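Local coordinates for uncharacterized protein (Pseudomonas aeruginosa, PDB 6P8P), which probably acts as a HORMA-domain component of a type III CBASS system, helping to control a cGAS-like enzyme in immunity against bacteriophage, at residues Ala52-Ala55 against Pro56-Ala59; Thr8-Ser11 against Ser12-Asp16; Glu94-Lys97 against Gly98-Met102. The protein carries 2 engineered substitutions. One frame throughout, in Å; residues are numbered along the deposited sequence. Where two conformers were deposited one is given.

In the fold
From the N terminus, contact 2 comes first, turning the chain from the end of outer strand 4-10 towards helix 17-29. Contact 1 follows three helices later and closes the loop between helix 44-52 and strand 61-64. Contact 3 comes last, in the loop that runs into strand 101-106. The three stand in series, each complete before the next begins, so none nests within or crosses another. Contacts 1 and 2 are near neighbours, their centres about 11 Å apart, whereas contact 3 lies on the opposite side of the chain's centre from both. Together they show how short-range turns join the helices to a mixed sheet, contacts 2 and 3 both reaching that same sheet.

Contact 1 (Ala52-Ala55 against Pro56-Ala59); sequences ADQA and PKSA. With CA (calcium ion), chain E.
Q54 and K57 meet twice, once through the backbone and once through solvent. The K57 N to Q54 O hydrogen bond is 3.1 Å long and nearly straight at 160°, although the N-H arrives from above the carbonyl plane rather than along a lone pair. It closes the chain just after a helix has ended: Q54, with a positive phi of 62°, is the C-prime residue of the Schellman motif that terminates helix 44-52.

The packed side belongs to A55, P56 and A59, all buried. Here the A55 CB methyl presses against the ring of the covalently linked P56, 3.5 Å from CD and tighter than usual van der Waals contact. The other side is wet. K57 sends CG anti to its own backbone N (chi1 -179°) and runs on fully extended, which lays it alongside Q54 with both side chains pointing the same way. A water joins their ends, donating to Q54 OE1 at 2.8 Å and accepting from K57 NZ at 3.1 Å. A second water does similar work for the backbone, bridging two of its atoms: it gives a hydrogen to A55 O (2.8 Å) and takes one from S58 N (2.9 Å).

Beyond the turn, D53 grips a calcium ion with both carboxylate oxygens, OD1 and OD2 each 2.4 Å from the metal. Four waters join them, and D53 of the second subunit binds the same ion, so the helix end lies at a metal-bridged interface between subunits; Q110 also holds OD2. Within the chain, P56 and A59 rest on P105 of strand 101-106, and A55 lies on L130. The loop itself leads from helix 44-52 into strand 61-64, while P56 shares a backbone hydrogen bond with C74 of strand 69-75.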
# COMPACT_ATOMS: atom_id res chain seq x y z
N ALA A 52 1.97 -4.88 -7.53
CA ALA A 52 2.81 -4.04 -8.37
C ALA A 52 4.26 -4.50 -8.32
O ALA A 52 5.01 -4.29 -9.28
CB ALA A 52 2.69 -2.57 -7.94
N ASP A 53 4.69 -5.10 -7.22
CA ASP A 53 6.03 -5.67 -7.08
C ASP A 53 6.11 -7.10 -7.59
O ASP A 53 7.17 -7.72 -7.46
CB ASP A 53 6.48 -5.57 -5.62
CG ASP A 53 6.84 -4.11 -5.22
OD1 ASP A 53 7.35 -3.37 -6.08
OD2 ASP A 53 6.62 -3.72 -4.05
N GLN A 54 5.03 -7.61 -8.19
CA GLN A 54 4.95 -8.96 -8.79
C GLN A 54 5.15 -10.06 -7.76
O GLN A 54 5.54 -11.19 -8.09
CB GLN A 54 5.93 -9.14 -9.95
CG GLN A 54 5.75 -8.12 -11.06
CD GLN A 54 6.43 -8.50 -12.36
OE1 GLN A 54 7.08 -9.54 -12.47
NE2 GLN A 54 6.26 -7.66 -13.34
N ALA A 55 4.80 -9.76 -6.51
CA ALA A 55 4.94 -10.78 -5.48
C ALA A 55 4.16 -12.04 -5.79
O ALA A 55 4.67 -13.13 -5.48
CB ALA A 55 4.54 -10.23 -4.11
N PRO A 56 2.94 -11.99 -6.37
CA PRO A 56 2.22 -13.24 -6.63
C PRO A 56 2.57 -13.92 -7.96
O PRO A 56 1.80 -14.77 -8.42
CB PRO A 56 0.75 -12.83 -6.60
CG PRO A 56 0.71 -11.38 -6.13
CD PRO A 56 2.07 -10.80 -6.49
N LYS A 57 3.68 -13.56 -8.59
CA LYS A 57 4.03 -14.21 -9.84
C LYS A 57 4.38 -15.68 -9.62
O LYS A 57 3.97 -16.56 -10.39
CB LYS A 57 5.19 -13.49 -10.52
CG LYS A 57 5.58 -14.11 -11.86
CD LYS A 57 6.79 -13.44 -12.50
CE LYS A 57 7.27 -14.28 -13.69
NZ LYS A 57 8.29 -13.60 -14.53
N SER A 58 5.21 -15.95 -8.60
CA SER A 58 5.71 -17.30 -8.37
C SER A 58 5.36 -17.85 -7.00
O SER A 58 5.76 -18.97 -6.68
CB SER A 58 7.23 -17.36 -8.57
OG SER A 58 7.55 -16.99 -9.89
N ALA A 59 4.63 -17.10 -6.18
CA ALA A 59 4.22 -17.49 -4.86
C ALA A 59 2.77 -17.04 -4.80
O ALA A 59 2.48 -15.86 -5.02
CB ALA A 59 5.03 -16.84 -3.76
CA CA E . 7.32 -1.47 -4.57
O HOH W 1 7.76 -10.60 -14.99
O HOH W 2 6.77 -14.36 -6.78
O HOH W 3 9.42 -2.58 -3.88
O HOH W 4 6.65 -0.69 -2.37
O HOH W 5 8.17 -0.96 -6.88
O HOH W 6 4.99 -1.35 -5.13

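Contact 2 (Thr8-Ser11 against Ser12-Asp16); sequences TFRS and SPHRD
S11 O is gripped by two successive backbone N-H groups, those of H14 and R15. The H14 N bond to S11 O is the shorter at 2.8 Å but bent, its donor tilted only moderately from the carbonyl plane. R15 N is 3.1 Å from S11 O and much straighter (168°), yet it comes from well above that plane, so the two donors share the oxygen by using different directions. The first bond closes a type VIa beta turn over S12 and P13, whose peptide bond is cis, and the turn carries the chain from strand 4-10 towards helix 17-29, which D16 introduces from its N-cap position.

The doubling back brings two side chains of the loop against R10. H14 lies flat beneath the R10 guanidinium: group centres are 3.6 Å apart and the planes only 12° from parallel, with CZ offset towards the rim of the imidazole. A bend at chi3 (68°) turns the R10 guanidinium over the ring, while R10 NE donates to A80 O and so helps to fix its rotation. R15 behaves differently. Its extended chain runs back past the R10 carbonyl, and NH1 reaches R10 O at 2.9 Å, in the carbonyl plane and on a lone pair, with that oxygen also nearly in the guanidinium plane. The same NH1 passes the edge of the F9 ring, whose CD2, 4.0 Å away, overhangs a guanidinium face, the planes steeply inclined.

Two arginines are thus held close without their charged groups touching, R10 NE being 5.9 Å from R15 NH1. The carboxylate of E88, salt-bridged to R15 and bonded to R10 N, probably offsets the gathered positive charge, whereas H14, stacked directly on a guanidinium, would probably be harder to protonate than a histidine in water.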
# COMPACT_ATOMS: atom_id res chain seq x y z
N THR A 8 -5.36 -17.95 -11.81
CA THR A 8 -4.27 -17.14 -12.33
C THR A 8 -4.89 -15.94 -13.01
O THR A 8 -5.59 -16.07 -14.01
CB THR A 8 -3.38 -17.92 -13.30
OG1 THR A 8 -2.77 -19.02 -12.60
CG2 THR A 8 -2.31 -17.03 -13.85
N PHE A 9 -4.63 -14.76 -12.46
CA PHE A 9 -5.20 -13.53 -12.97
C PHE A 9 -4.20 -12.74 -13.79
O PHE A 9 -3.03 -12.62 -13.42
CB PHE A 9 -5.69 -12.65 -11.82
CG PHE A 9 -7.05 -13.01 -11.35
CD1 PHE A 9 -7.25 -14.16 -10.58
CD2 PHE A 9 -8.14 -12.27 -11.73
CE1 PHE A 9 -8.52 -14.50 -10.17
CE2 PHE A 9 -9.42 -12.62 -11.33
CZ PHE A 9 -9.60 -13.73 -10.55
N ARG A 10 -4.68 -12.15 -14.88
CA ARG A 10 -3.88 -11.25 -15.72
C ARG A 10 -3.73 -9.90 -15.02
O ARG A 10 -4.71 -9.18 -14.78
CB ARG A 10 -4.55 -11.08 -17.08
CG ARG A 10 -4.85 -12.43 -17.76
CD ARG A 10 -5.81 -12.26 -18.94
NE ARG A 10 -5.20 -11.53 -20.04
CZ ARG A 10 -5.85 -11.16 -21.13
NH1 ARG A 10 -7.14 -11.42 -21.24
NH2 ARG A 10 -5.22 -10.50 -22.10
N SER A 11 -2.49 -9.53 -14.70
CA SER A 11 -2.24 -8.28 -14.00
C SER A 11 -1.55 -7.31 -14.96
O SER A 11 -1.88 -7.28 -16.14
CB SER A 11 -1.43 -8.54 -12.73
OG SER A 11 -1.33 -7.36 -11.95
N SER A 12 -0.60 -6.53 -14.46
CA SER A 12 -0.03 -5.45 -15.25
C SER A 12 0.75 -6.02 -16.43
O SER A 12 1.52 -6.96 -16.26
CB SER A 12 0.91 -4.60 -14.38
OG SER A 12 1.38 -3.51 -15.14
N PRO A 13 0.60 -5.45 -17.64
CA PRO A 13 -0.13 -4.24 -18.01
C PRO A 13 -1.55 -4.41 -18.52
O PRO A 13 -2.08 -3.48 -19.10
CB PRO A 13 0.74 -3.66 -19.14
CG PRO A 13 1.19 -4.91 -19.87
CD PRO A 13 1.44 -5.92 -18.76
N HIS A 14 -2.14 -5.58 -18.33
CA HIS A 14 -3.51 -5.79 -18.74
C HIS A 14 -4.50 -5.16 -17.77
O HIS A 14 -5.52 -4.60 -18.20
CB HIS A 14 -3.79 -7.29 -18.87
CG HIS A 14 -5.16 -7.62 -19.33
ND1 HIS A 14 -5.58 -7.40 -20.63
CD2 HIS A 14 -6.20 -8.19 -18.68
CE1 HIS A 14 -6.83 -7.83 -20.75
NE2 HIS A 14 -7.23 -8.31 -19.59
N ARG A 15 -4.22 -5.30 -16.48
CA ARG A 15 -4.92 -4.61 -15.40
C ARG A 15 -3.87 -3.91 -14.56
O ARG A 15 -2.78 -4.45 -14.38
CB ARG A 15 -5.66 -5.58 -14.49
CG ARG A 15 -6.87 -6.22 -15.02
CD ARG A 15 -7.36 -7.21 -13.97
NE ARG A 15 -8.58 -7.91 -14.30
CZ ARG A 15 -8.61 -9.19 -14.69
NH1 ARG A 15 -7.49 -9.87 -14.88
NH2 ARG A 15 -9.78 -9.77 -14.93
N ASP A 16 -4.18 -2.73 -14.02
CA ASP A 16 -3.26 -2.17 -13.03
C ASP A 16 -3.39 -2.95 -11.71
O ASP A 16 -4.24 -3.84 -11.55
CB ASP A 16 -3.47 -0.66 -12.89
CG ASP A 16 -4.70 -0.26 -12.09
OD1 ASP A 16 -5.13 -0.92 -11.14
OD2 ASP A 16 -5.24 0.83 -12.43

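Contact 3 (Glu94-Lys97 against Gly98-Met102); sequences EPLK and GDWGM. Engineered in segment 98-102: M102 (natural residue Val).
L96 and W100 form the apolar heart of this turn, their side chains crossing with CB of L96 3.9 Å from CB of W100. The leucine divides its branches: CD2 lies 3.9 Å from W100 CE3, while CD1 stands over one face of the indole, 4.3 Å above its plane and displaced towards the rim. W100 also closes on the backbone, its CB 3.4 Å from L96 O. With chi1 at 66°, CG of W100 sits between its own backbone N and carbonyl carbon, and this places the ring beneath L96. CD2 of L96 also makes a loose approach to one deposited conformer of M102, an engineered residue where the natural chain has valine.

K97 also buries much surface, though its chain leads outwards, CB and CG lying beside the following peptide nitrogen. It ends a type I beta turn, K97 N donating to E94 O at 3.2 Å. Its backbone pairs with D66, whose carboxylate makes a weak, long ion pair with NZ.

In this HORMA-domain protein the segment is the run-in to strand 101-106, which lies in the mixed sheet between strands 61-64 and 125-129. L96 touches A63 on the first of these, and W100 packs on A36, E39 and L40 of helix 35-42, so the turn packs against both the sheet and that helix.

Past K97 the chain reverses through G98, which has a positive phi (73°). A water ties the bend together, donating to E94 OE2 at 2.9 Å and accepting from G98 N at 3.2 Å; K32 holds the same carboxylate by a salt bridge. D99 then centres an inverse gamma turn, and R124 takes up D99 OD1 in a salt bridge, W100 O in a hydrogen bond and the W100 ring in a cation-pi contact.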
# COMPACT_ATOMS: atom_id res chain seq x y z
N GLU A 94 -17.90 -21.38 -1.58
CA GLU A 94 -17.77 -20.09 -0.88
C GLU A 94 -16.34 -19.95 -0.36
O GLU A 94 -15.97 -20.60 0.63
CB GLU A 94 -18.78 -20.00 0.27
CG GLU A 94 -18.66 -18.70 1.08
CD GLU A 94 -19.66 -18.60 2.23
OE1 GLU A 94 -20.59 -19.43 2.30
OE2 GLU A 94 -19.54 -17.67 3.06
N PRO A 95 -15.49 -19.13 -1.00
CA PRO A 95 -14.05 -19.27 -0.78
C PRO A 95 -13.56 -18.72 0.57
O PRO A 95 -12.42 -19.01 0.96
CB PRO A 95 -13.45 -18.47 -1.94
CG PRO A 95 -14.54 -18.28 -2.93
CD PRO A 95 -15.80 -18.22 -2.12
N LEU A 96 -14.35 -17.93 1.27
CA LEU A 96 -13.98 -17.45 2.60
C LEU A 96 -14.96 -17.92 3.67
O LEU A 96 -15.15 -17.28 4.70
CB LEU A 96 -13.86 -15.93 2.61
CG LEU A 96 -12.81 -15.34 1.65
CD1 LEU A 96 -12.80 -13.82 1.76
CD2 LEU A 96 -11.43 -15.89 1.89
N LYS A 97 -15.56 -19.09 3.47
CA LYS A 97 -16.54 -19.61 4.40
C LYS A 97 -15.95 -19.80 5.79
O LYS A 97 -14.85 -20.35 5.94
CB LYS A 97 -17.09 -20.92 3.86
CG LYS A 97 -18.27 -21.48 4.67
CD LYS A 97 -18.75 -22.76 3.99
CE LYS A 97 -20.12 -23.15 4.50
NZ LYS A 97 -20.14 -23.21 5.98
N GLY A 98 -16.68 -19.35 6.81
CA GLY A 98 -16.31 -19.72 8.17
C GLY A 98 -15.07 -19.00 8.64
O GLY A 98 -14.90 -17.80 8.42
N ASP A 99 -14.18 -19.77 9.28
CA ASP A 99 -12.94 -19.26 9.88
C ASP A 99 -11.91 -19.11 8.76
O ASP A 99 -11.08 -19.99 8.51
CB ASP A 99 -12.46 -20.19 10.98
CG ASP A 99 -11.18 -19.71 11.61
OD1 ASP A 99 -10.86 -18.52 11.51
OD2 ASP A 99 -10.49 -20.54 12.22
N TRP A 100 -11.97 -17.98 8.08
CA TRP A 100 -11.19 -17.79 6.87
C TRP A 100 -9.89 -17.06 7.16
O TRP A 100 -9.72 -16.41 8.20
CB TRP A 100 -12.00 -17.01 5.83
CG TRP A 100 -12.33 -15.60 6.21
CD1 TRP A 100 -13.43 -15.16 6.89
CD2 TRP A 100 -11.55 -14.42 5.90
NE1 TRP A 100 -13.39 -13.79 7.03
CE2 TRP A 100 -12.23 -13.32 6.45
CE3 TRP A 100 -10.34 -14.21 5.24
CZ2 TRP A 100 -11.76 -12.02 6.33
CZ3 TRP A 100 -9.86 -12.92 5.14
CH2 TRP A 100 -10.56 -11.85 5.68
N GLY A 101 -8.95 -17.19 6.23
CA GLY A 101 -7.71 -16.44 6.30
C GLY A 101 -7.17 -16.24 4.91
O GLY A 101 -7.61 -16.87 3.94
N MET A 102 -6.21 -15.33 4.81
CA MET A 102 -5.53 -15.07 3.55
C MET A 102 -4.06 -14.80 3.82
O MET A 102 -3.72 -14.07 4.75
CB MET A 102 -6.14 -13.87 2.81
CG MET A 102 -7.45 -14.14 2.16
SD MET A 102 -7.92 -12.78 1.12
CE MET A 102 -6.60 -12.80 -0.11
O HOH W 7 -19.39 -17.91 5.98